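Side-chain contacts in L-serine ammonia-lyase (PDB 5C3U), which belongs to the pyridoxal-phosphate-dependent enzymes and holds pyridoxal-5'-phosphate in a pocket between alpha/beta parts of its chain: residues Ala173-Pro178 against Asn186-Gly191; Leu269-Glu272 against Met276-Glu279. All coordinates share one frame; numbering follows the deposited sequence.

Contact 1 of 2, residues Ala173-Pro178 against Asn186-Gly191. With PLP (pyridoxal-5'-phosphate), chain B.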
ATOM      1  N   ALA A 173      -9.107 -13.327  12.713  1.00 30.33           N
ATOM      2  CA  ALA A 173      -9.885 -12.399  13.514  1.00 29.97           C
ATOM      3  C   ALA A 173      -9.879 -10.999  12.908  1.00 31.15           C
ATOM      4  O   ALA A 173     -10.800 -10.224  13.127  1.00 32.27           O
ATOM      5  CB  ALA A 173      -9.325 -12.345  14.922  1.00 33.15           C
ATOM      6  N   ALA A 174      -8.820 -10.659  12.186  1.00 29.14           N
ATOM      7  CA  ALA A 174      -8.746  -9.352  11.524  1.00 27.59           C
ATOM      8  C   ALA A 174      -7.614  -9.335  10.516  1.00 26.76           C
ATOM      9  O   ALA A 174      -6.645 -10.107  10.625  1.00 26.68           O
ATOM     10  CB  ALA A 174      -8.528  -8.240  12.538  1.00 28.70           C
ATOM     11  N   ILE A 175      -7.759  -8.448   9.538  1.00 26.13           N
ATOM     12  CA  ILE A 175      -6.694  -8.111   8.593  1.00 25.31           C
ATOM     13  C   ILE A 175      -6.453  -6.619   8.737  1.00 24.34           C
ATOM     14  O   ILE A 175      -7.390  -5.844   8.661  1.00 25.82           O
ATOM     15  CB  ILE A 175      -7.087  -8.468   7.142  1.00 26.33           C
ATOM     16  CG1 ILE A 175      -7.261  -9.989   7.030  1.00 27.27           C
ATOM     17  CG2 ILE A 175      -6.015  -7.976   6.154  1.00 26.72           C
ATOM     18  CD1 ILE A 175      -7.818 -10.457   5.701  1.00 30.22           C
ATOM     19  N   ILE A 176      -5.198  -6.233   8.996  1.00 24.58           N
ATOM     20  CA  ILE A 176      -4.841  -4.835   9.184  1.00 24.27           C
ATOM     21  C   ILE A 176      -4.231  -4.324   7.892  1.00 25.19           C
ATOM     22  O   ILE A 176      -3.241  -4.887   7.411  1.00 24.77           O
ATOM     23  CB  ILE A 176      -3.838  -4.633  10.340  1.00 25.52           C
ATOM     24  CG1 ILE A 176      -4.343  -5.319  11.623  1.00 27.71           C
ATOM     25  CG2 ILE A 176      -3.563  -3.144  10.546  1.00 25.23           C
ATOM     26  CD1 ILE A 176      -3.366  -5.233  12.781  1.00 29.63           C
ATOM     27  N   CYS A 177      -4.830  -3.260   7.351  1.00 23.90           N
ATOM     28  CA  CYS A 177      -4.566  -2.832   5.975  1.00 24.59           C
ATOM     29  C   CYS A 177      -4.339  -1.305   5.944  1.00 21.90           C
ATOM     30  O   CYS A 177      -5.241  -0.534   6.272  1.00 22.21           O
ATOM     31  CB  CYS A 177      -5.731  -3.233   5.070  1.00 25.25           C
ATOM     32  SG  CYS A 177      -5.592  -2.718   3.341  1.00 28.69           S
ATOM     33  N   PRO A 178      -3.142  -0.870   5.552  1.00 21.03           N
ATOM     34  CA  PRO A 178      -2.898   0.583   5.395  1.00 20.64           C
ATOM     35  C   PRO A 178      -3.773   1.155   4.279  1.00 23.72           C
ATOM     36  O   PRO A 178      -4.002   0.456   3.278  1.00 23.70           O
ATOM     37  CB  PRO A 178      -1.410   0.672   4.981  1.00 22.90           C
ATOM     38  CG  PRO A 178      -0.971  -0.718   4.755  1.00 23.66           C
ATOM     39  CD  PRO A 178      -2.013  -1.707   5.110  1.00 20.78           C
ATOM     40  N   ASN A 186      -9.862  -1.849  -1.223  1.00 21.01           N
ATOM     41  CA  ASN A 186     -10.899  -2.389  -2.124  1.00 21.48           C
ATOM     42  C   ASN A 186     -10.603  -3.821  -2.564  1.00 23.16           C
ATOM     43  O   ASN A 186     -11.493  -4.670  -2.565  1.00 23.60           O
ATOM     44  CB  ASN A 186     -11.092  -1.484  -3.363  1.00 22.47           C
ATOM     45  CG  ASN A 186     -11.565  -0.073  -3.013  1.00 23.96           C
ATOM     46  OD1 ASN A 186     -11.980   0.205  -1.883  1.00 24.35           O
ATOM     47  ND2 ASN A 186     -11.487   0.833  -3.989  1.00 23.98           N
ATOM     48  N   GLY A 187      -9.357  -4.088  -2.966  1.00 21.22           N
ATOM     49  CA  GLY A 187      -8.987  -5.449  -3.333  1.00 21.83           C
ATOM     50  C   GLY A 187      -9.133  -6.431  -2.168  1.00 22.58           C
ATOM     51  O   GLY A 187      -9.595  -7.559  -2.344  1.00 24.40           O
ATOM     52  N   VAL A 188      -8.743  -6.003  -0.970  1.00 22.67           N
ATOM     53  CA  VAL A 188      -8.876  -6.865   0.204  1.00 22.52           C
ATOM     54  C   VAL A 188     -10.351  -7.224   0.461  1.00 24.87           C
ATOM     55  O   VAL A 188     -10.715  -8.414   0.549  1.00 25.20           O
ATOM     56  CB  VAL A 188      -8.185  -6.244   1.437  1.00 23.30           C
ATOM     57  CG1 VAL A 188      -8.465  -7.056   2.693  1.00 25.22           C
ATOM     58  CG2 VAL A 188      -6.674  -6.199   1.196  1.00 23.19           C
ATOM     59  N   ILE A 189     -11.201  -6.212   0.510  1.00 24.80           N
ATOM     60  CA  ILE A 189     -12.616  -6.463   0.760  1.00 26.82           C
ATOM     61  C   ILE A 189     -13.225  -7.337  -0.352  1.00 28.24           C
ATOM     62  O   ILE A 189     -13.937  -8.315  -0.074  1.00 29.71           O
ATOM     63  CB  ILE A 189     -13.393  -5.154   0.898  1.00 27.49           C
ATOM     64  CG1 ILE A 189     -12.951  -4.402   2.160  1.00 28.06           C
ATOM     65  CG2 ILE A 189     -14.893  -5.429   0.947  1.00 27.72           C
ATOM     66  CD1 ILE A 189     -13.393  -2.956   2.150  1.00 28.04           C
ATOM     67  N   MET A 190     -12.919  -7.009  -1.603  1.00 29.72           N
ATOM     68  CA  MET A 190     -13.420  -7.805  -2.731  1.00 30.86           C
ATOM     69  C   MET A 190     -12.918  -9.246  -2.706  1.00 30.68           C
ATOM     70  O   MET A 190     -13.693 -10.176  -2.942  1.00 29.72           O
ATOM     71  CB  MET A 190     -13.108  -7.129  -4.067  1.00 33.43           C
ATOM     72  CG  MET A 190     -13.956  -5.893  -4.302  1.00 37.21           C
ATOM     73  SD  MET A 190     -13.391  -4.848  -5.665  1.00 44.35           S
ATOM     74  CE  MET A 190     -14.990  -4.476  -6.384  1.00 43.81           C
ATOM     75  N   GLY A 191     -11.624  -9.428  -2.421  1.00 29.10           N
ATOM     76  CA  GLY A 191     -11.055 -10.758  -2.197  1.00 30.27           C
ATOM     77  C   GLY A 191     -11.737 -11.540  -1.085  1.00 29.79           C
ATOM     78  O   GLY A 191     -11.970 -12.749  -1.222  1.00 28.77           O
TER
HETATM   79  N1  PLP B 401       1.526   1.009   1.642  1.00 26.72           N
HETATM   80  C2  PLP B 401       2.399   1.143   0.628  1.00 26.55           C
HETATM   81  C2A PLP B 401       3.888   0.993   0.830  1.00 26.39           C
HETATM   82  C3  PLP B 401       1.890   1.457  -0.709  1.00 26.84           C
HETATM   83  O3  PLP B 401       2.754   1.594  -1.763  1.00 28.00           O
HETATM   84  C4  PLP B 401       0.424   1.577  -0.859  1.00 27.32           C
HETATM   85  C4A PLP B 401      -0.145   1.858  -2.186  1.00 27.96           C
HETATM   86  C5  PLP B 401      -0.447   1.411   0.332  1.00 28.88           C
HETATM   87  C6  PLP B 401       0.181   1.121   1.547  1.00 27.81           C
HETATM   88  C5A PLP B 401      -1.971   1.533   0.257  1.00 29.08           C
HETATM   89  O4P PLP B 401      -2.308   2.308  -0.887  1.00 29.63           O
HETATM   90  P   PLP B 401      -3.777   2.575  -1.516  1.00 24.57           P
HETATM   91  O1P PLP B 401      -4.091   1.462  -2.453  1.00 26.22           O
HETATM   92  O2P PLP B 401      -4.787   2.751  -0.368  1.00 25.29           O
HETATM   93  O3P PLP B 401      -3.489   3.872  -2.188  1.00 26.21           O

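Contact 2 of 2, residues Leu269-Glu272 against Met276-Glu279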
ATOM      1  N   LEU A 269      11.111  -0.650  15.001  1.00 20.12           N
ATOM      2  CA  LEU A 269      10.946  -1.968  15.672  1.00 20.09           C
ATOM      3  C   LEU A 269      10.950  -3.121  14.689  1.00 22.13           C
ATOM      4  O   LEU A 269      11.561  -4.157  14.968  1.00 22.89           O
ATOM      5  CB  LEU A 269       9.661  -1.983  16.511  1.00 20.05           C
ATOM      6  CG  LEU A 269       9.839  -1.143  17.787  1.00 21.19           C
ATOM      7  CD1 LEU A 269       8.456  -0.982  18.438  1.00 22.13           C
ATOM      8  CD2 LEU A 269      10.819  -1.759  18.765  1.00 23.24           C
ATOM      9  N   PHE A 270      10.292  -2.936  13.541  1.00 21.08           N
ATOM     10  CA  PHE A 270      10.312  -3.946  12.493  1.00 21.16           C
ATOM     11  C   PHE A 270      11.722  -4.165  11.916  1.00 22.29           C
ATOM     12  O   PHE A 270      12.099  -5.298  11.598  1.00 23.57           O
ATOM     13  CB  PHE A 270       9.368  -3.548  11.373  1.00 22.37           C
ATOM     14  CG  PHE A 270       8.951  -4.701  10.505  1.00 23.84           C
ATOM     15  CD1 PHE A 270       8.227  -5.774  11.042  1.00 25.30           C
ATOM     16  CD2 PHE A 270       9.299  -4.731   9.173  1.00 23.96           C
ATOM     17  CE1 PHE A 270       7.835  -6.831  10.232  1.00 26.12           C
ATOM     18  CE2 PHE A 270       8.904  -5.789   8.363  1.00 24.36           C
ATOM     19  CZ  PHE A 270       8.172  -6.827   8.886  1.00 24.88           C
ATOM     20  N   ALA A 271      12.490  -3.092  11.776  1.00 21.62           N
ATOM     21  CA  ALA A 271      13.883  -3.231  11.291  1.00 21.97           C
ATOM     22  C   ALA A 271      14.705  -4.044  12.311  1.00 24.34           C
ATOM     23  O   ALA A 271      15.492  -4.903  11.944  1.00 25.53           O
ATOM     24  CB  ALA A 271      14.502  -1.856  11.070  1.00 23.16           C
ATOM     25  N   GLU A 272      14.539  -3.751  13.597  1.00 24.13           N
ATOM     26  CA  GLU A 272      15.265  -4.489  14.639  1.00 25.21           C
ATOM     27  C   GLU A 272      14.821  -5.963  14.742  1.00 25.89           C
ATOM     28  O   GLU A 272      15.657  -6.865  14.862  1.00 26.83           O
ATOM     29  CB  GLU A 272      15.131  -3.768  15.987  1.00 26.25           C
ATOM     30  CG  GLU A 272      15.670  -2.333  16.004  1.00 27.14           C
ATOM     31  CD  GLU A 272      17.197  -2.234  15.899  1.00 34.51           C
ATOM     32  OE1 GLU A 272      17.856  -3.101  15.283  1.00 36.34           O
ATOM     33  OE2 GLU A 272      17.752  -1.264  16.455  1.00 38.05           O
ATOM     34  N   MET A 276      14.180  -5.952   8.271  1.00 21.79           N
ATOM     35  CA  MET A 276      13.685  -5.417   7.014  1.00 25.50           C
ATOM     36  C   MET A 276      13.296  -3.973   7.201  1.00 26.30           C
ATOM     37  O   MET A 276      12.730  -3.620   8.264  1.00 24.46           O
ATOM     38  CB  MET A 276      12.483  -6.206   6.558  1.00 27.45           C
ATOM     39  CG  MET A 276      12.899  -7.556   6.022  1.00 35.01           C
ATOM     40  SD  MET A 276      11.486  -8.640   6.023  1.00 42.83           S
ATOM     41  CE  MET A 276      12.350 -10.176   5.684  1.00 44.70           C
ATOM     42  N   LEU A 277      13.618  -3.150   6.201  1.00 25.02           N
ATOM     43  CA  LEU A 277      13.245  -1.733   6.213  1.00 24.26           C
ATOM     44  C   LEU A 277      11.989  -1.556   5.407  1.00 22.86           C
ATOM     45  O   LEU A 277      11.969  -1.896   4.235  1.00 22.88           O
ATOM     46  CB  LEU A 277      14.354  -0.832   5.620  1.00 27.25           C
ATOM     47  CG  LEU A 277      15.762  -0.913   6.193  1.00 30.80           C
ATOM     48  CD1 LEU A 277      16.660   0.134   5.536  1.00 32.55           C
ATOM     49  CD2 LEU A 277      15.735  -0.748   7.704  1.00 30.23           C
ATOM     50  N   VAL A 278      10.922  -1.080   6.057  1.00 22.97           N
ATOM     51  CA  VAL A 278       9.685  -0.777   5.366  1.00 22.60           C
ATOM     52  C   VAL A 278       9.296   0.691   5.558  1.00 22.32           C
ATOM     53  O   VAL A 278       9.748   1.367   6.488  1.00 21.99           O
ATOM     54  CB  VAL A 278       8.505  -1.702   5.776  1.00 22.81           C
ATOM     55  CG1 VAL A 278       8.853  -3.171   5.504  1.00 22.60           C
ATOM     56  CG2 VAL A 278       8.117  -1.487   7.237  1.00 23.42           C
ATOM     57  N   GLU A 279       8.453   1.172   4.653  1.00 21.89           N
ATOM     58  CA  GLU A 279       8.001   2.565   4.698  1.00 23.47           C
ATOM     59  C   GLU A 279       7.114   2.793   5.900  1.00 22.06           C
ATOM     60  O   GLU A 279       6.493   1.852   6.388  1.00 22.12           O
ATOM     61  CB  GLU A 279       7.146   2.849   3.475  1.00 25.90           C
ATOM     62  CG  GLU A 279       7.881   3.494   2.344  1.00 30.78           C
ATOM     63  CD  GLU A 279       6.970   3.802   1.169  1.00 32.27           C
ATOM     64  OE1 GLU A 279       5.810   4.275   1.347  1.00 33.26           O
ATOM     65  OE2 GLU A 279       7.443   3.583   0.053  1.00 31.74           O
TER

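Contact 1 of 2, residues Ala173-Pro178 against Asn186-Gly191
Val188 sets one methyl against Ile175 and the other against Cys177, joining the first strand (174-178) of a beta-alpha-beta unit to the helix (183-194) that leads to strand 202-207. The contact is small and purely apolar. CG1 of Val188 meets CG2 of Ile175 at 4.3 Å, and its other methyl, CG2, lies 4.2 Å from SG of Cys177. Valine suits the place because its fork opens right at CB: with CG1 anti to the backbone N (chi1 173°), the two methyls reach two different strand residues. Ile175 and Cys177 are two apart on the strand, so both point to this face, while Ile176 packs against helix 280-290. Cys177 and Val188 form the nearest CA pair, 8.3 Å apart, a spacing that a short thiol suits. Farther out, helix 150-166 closes the same layer, with Leu163 against Ile175 and Ile159 against Val188. Between strand and helix, a glycine-rich turn gives the backbone N atoms of Gly180, Gly181 and Gly182, and the first turn of the helix adds Leu184 N; all are hydrogen-bonded to pyridoxal-5'-phosphate. The strand also reaches this ligand directly: Pro178 CB lies 3.8 Å from C6 of the pyridoxal-5'-phosphate ring.

Contact 2 of 2, residues Leu269-Glu272 against Met276-Glu279
Phe270 overlaps Met276 and Val278 with the CD2-CE2 part of its ring, which Met276 O and Val278 CG1 approach obliquely where the chain turns back after helix 260-274. Its CE2 is the main point of touch, 4.0 Å from CB of Met276 and 3.9 Å from CG1 of Val278. The ring also passes close to the backbone, CD2 lying 3.7 Å from Met276 O. CG of Phe270 stands anti to the backbone N (chi1 -160°), which swings the ring off the helix and over the returning segment. A flat, wide phenyl suits this position, since a single group can meet a methylene, a carbonyl oxygen and a methyl of a branched side chain at once. Val278 runs at about a right angle to it and offers its gamma methyls, whereas Met276 contributes chiefly CB, its extended chain leading off beyond.

At the neighbouring Ala271 the backbones come close, the CA atoms of Ala271 and Met276 being 4.8 Å apart, a spacing that a small side chain suits. CA of Ala271 makes a CH···O contact of 3.3 Å with Met276 O, the angle at the hydrogen being 138°. On this flank CB of Ala271 meets CD2 of Leu277 at 3.8 Å. Although the CB of Leu277 is directed outward from the helix, the branched end of the side chain comes back toward it.

Glu279 follows as the N-cap residue of helix 280-290, its OE1 hydrogen-bonded to Ser281 OG and Ser234 OG. Around the Phe270 ring also pack Leu286 and Tyr290 of helix 280-290, Leu40 and Met42 of strand 37-42 and Val311 of strand 306-311, which also touches Val278; Leu277 instead packs on Leu319 and Leu322 of helix 319-329.

Both contacts lead into the pocket of pyridoxal-5'-phosphate, contact 1 through Pro178 and contact 2 through Glu279. Their centres are 22 Å apart and their nearest atoms about 8 Å, so they do not touch; helix 280-290 links them, with Ala285 against Ile176 and Pro178 and Leu286 against Phe270. A second bridge is strand 306-311, which lies beside strand 174-178 in the sheet and supplies Val311 to contact 2. The side chain of Val278 remains about 7 Å from pyridoxal-5'-phosphate, but Glu279, next in the chain, touches it. Asn80 ND2 is hydrogen-bonded both to pyridoxal-5'-phosphate and to Glu279 OE2.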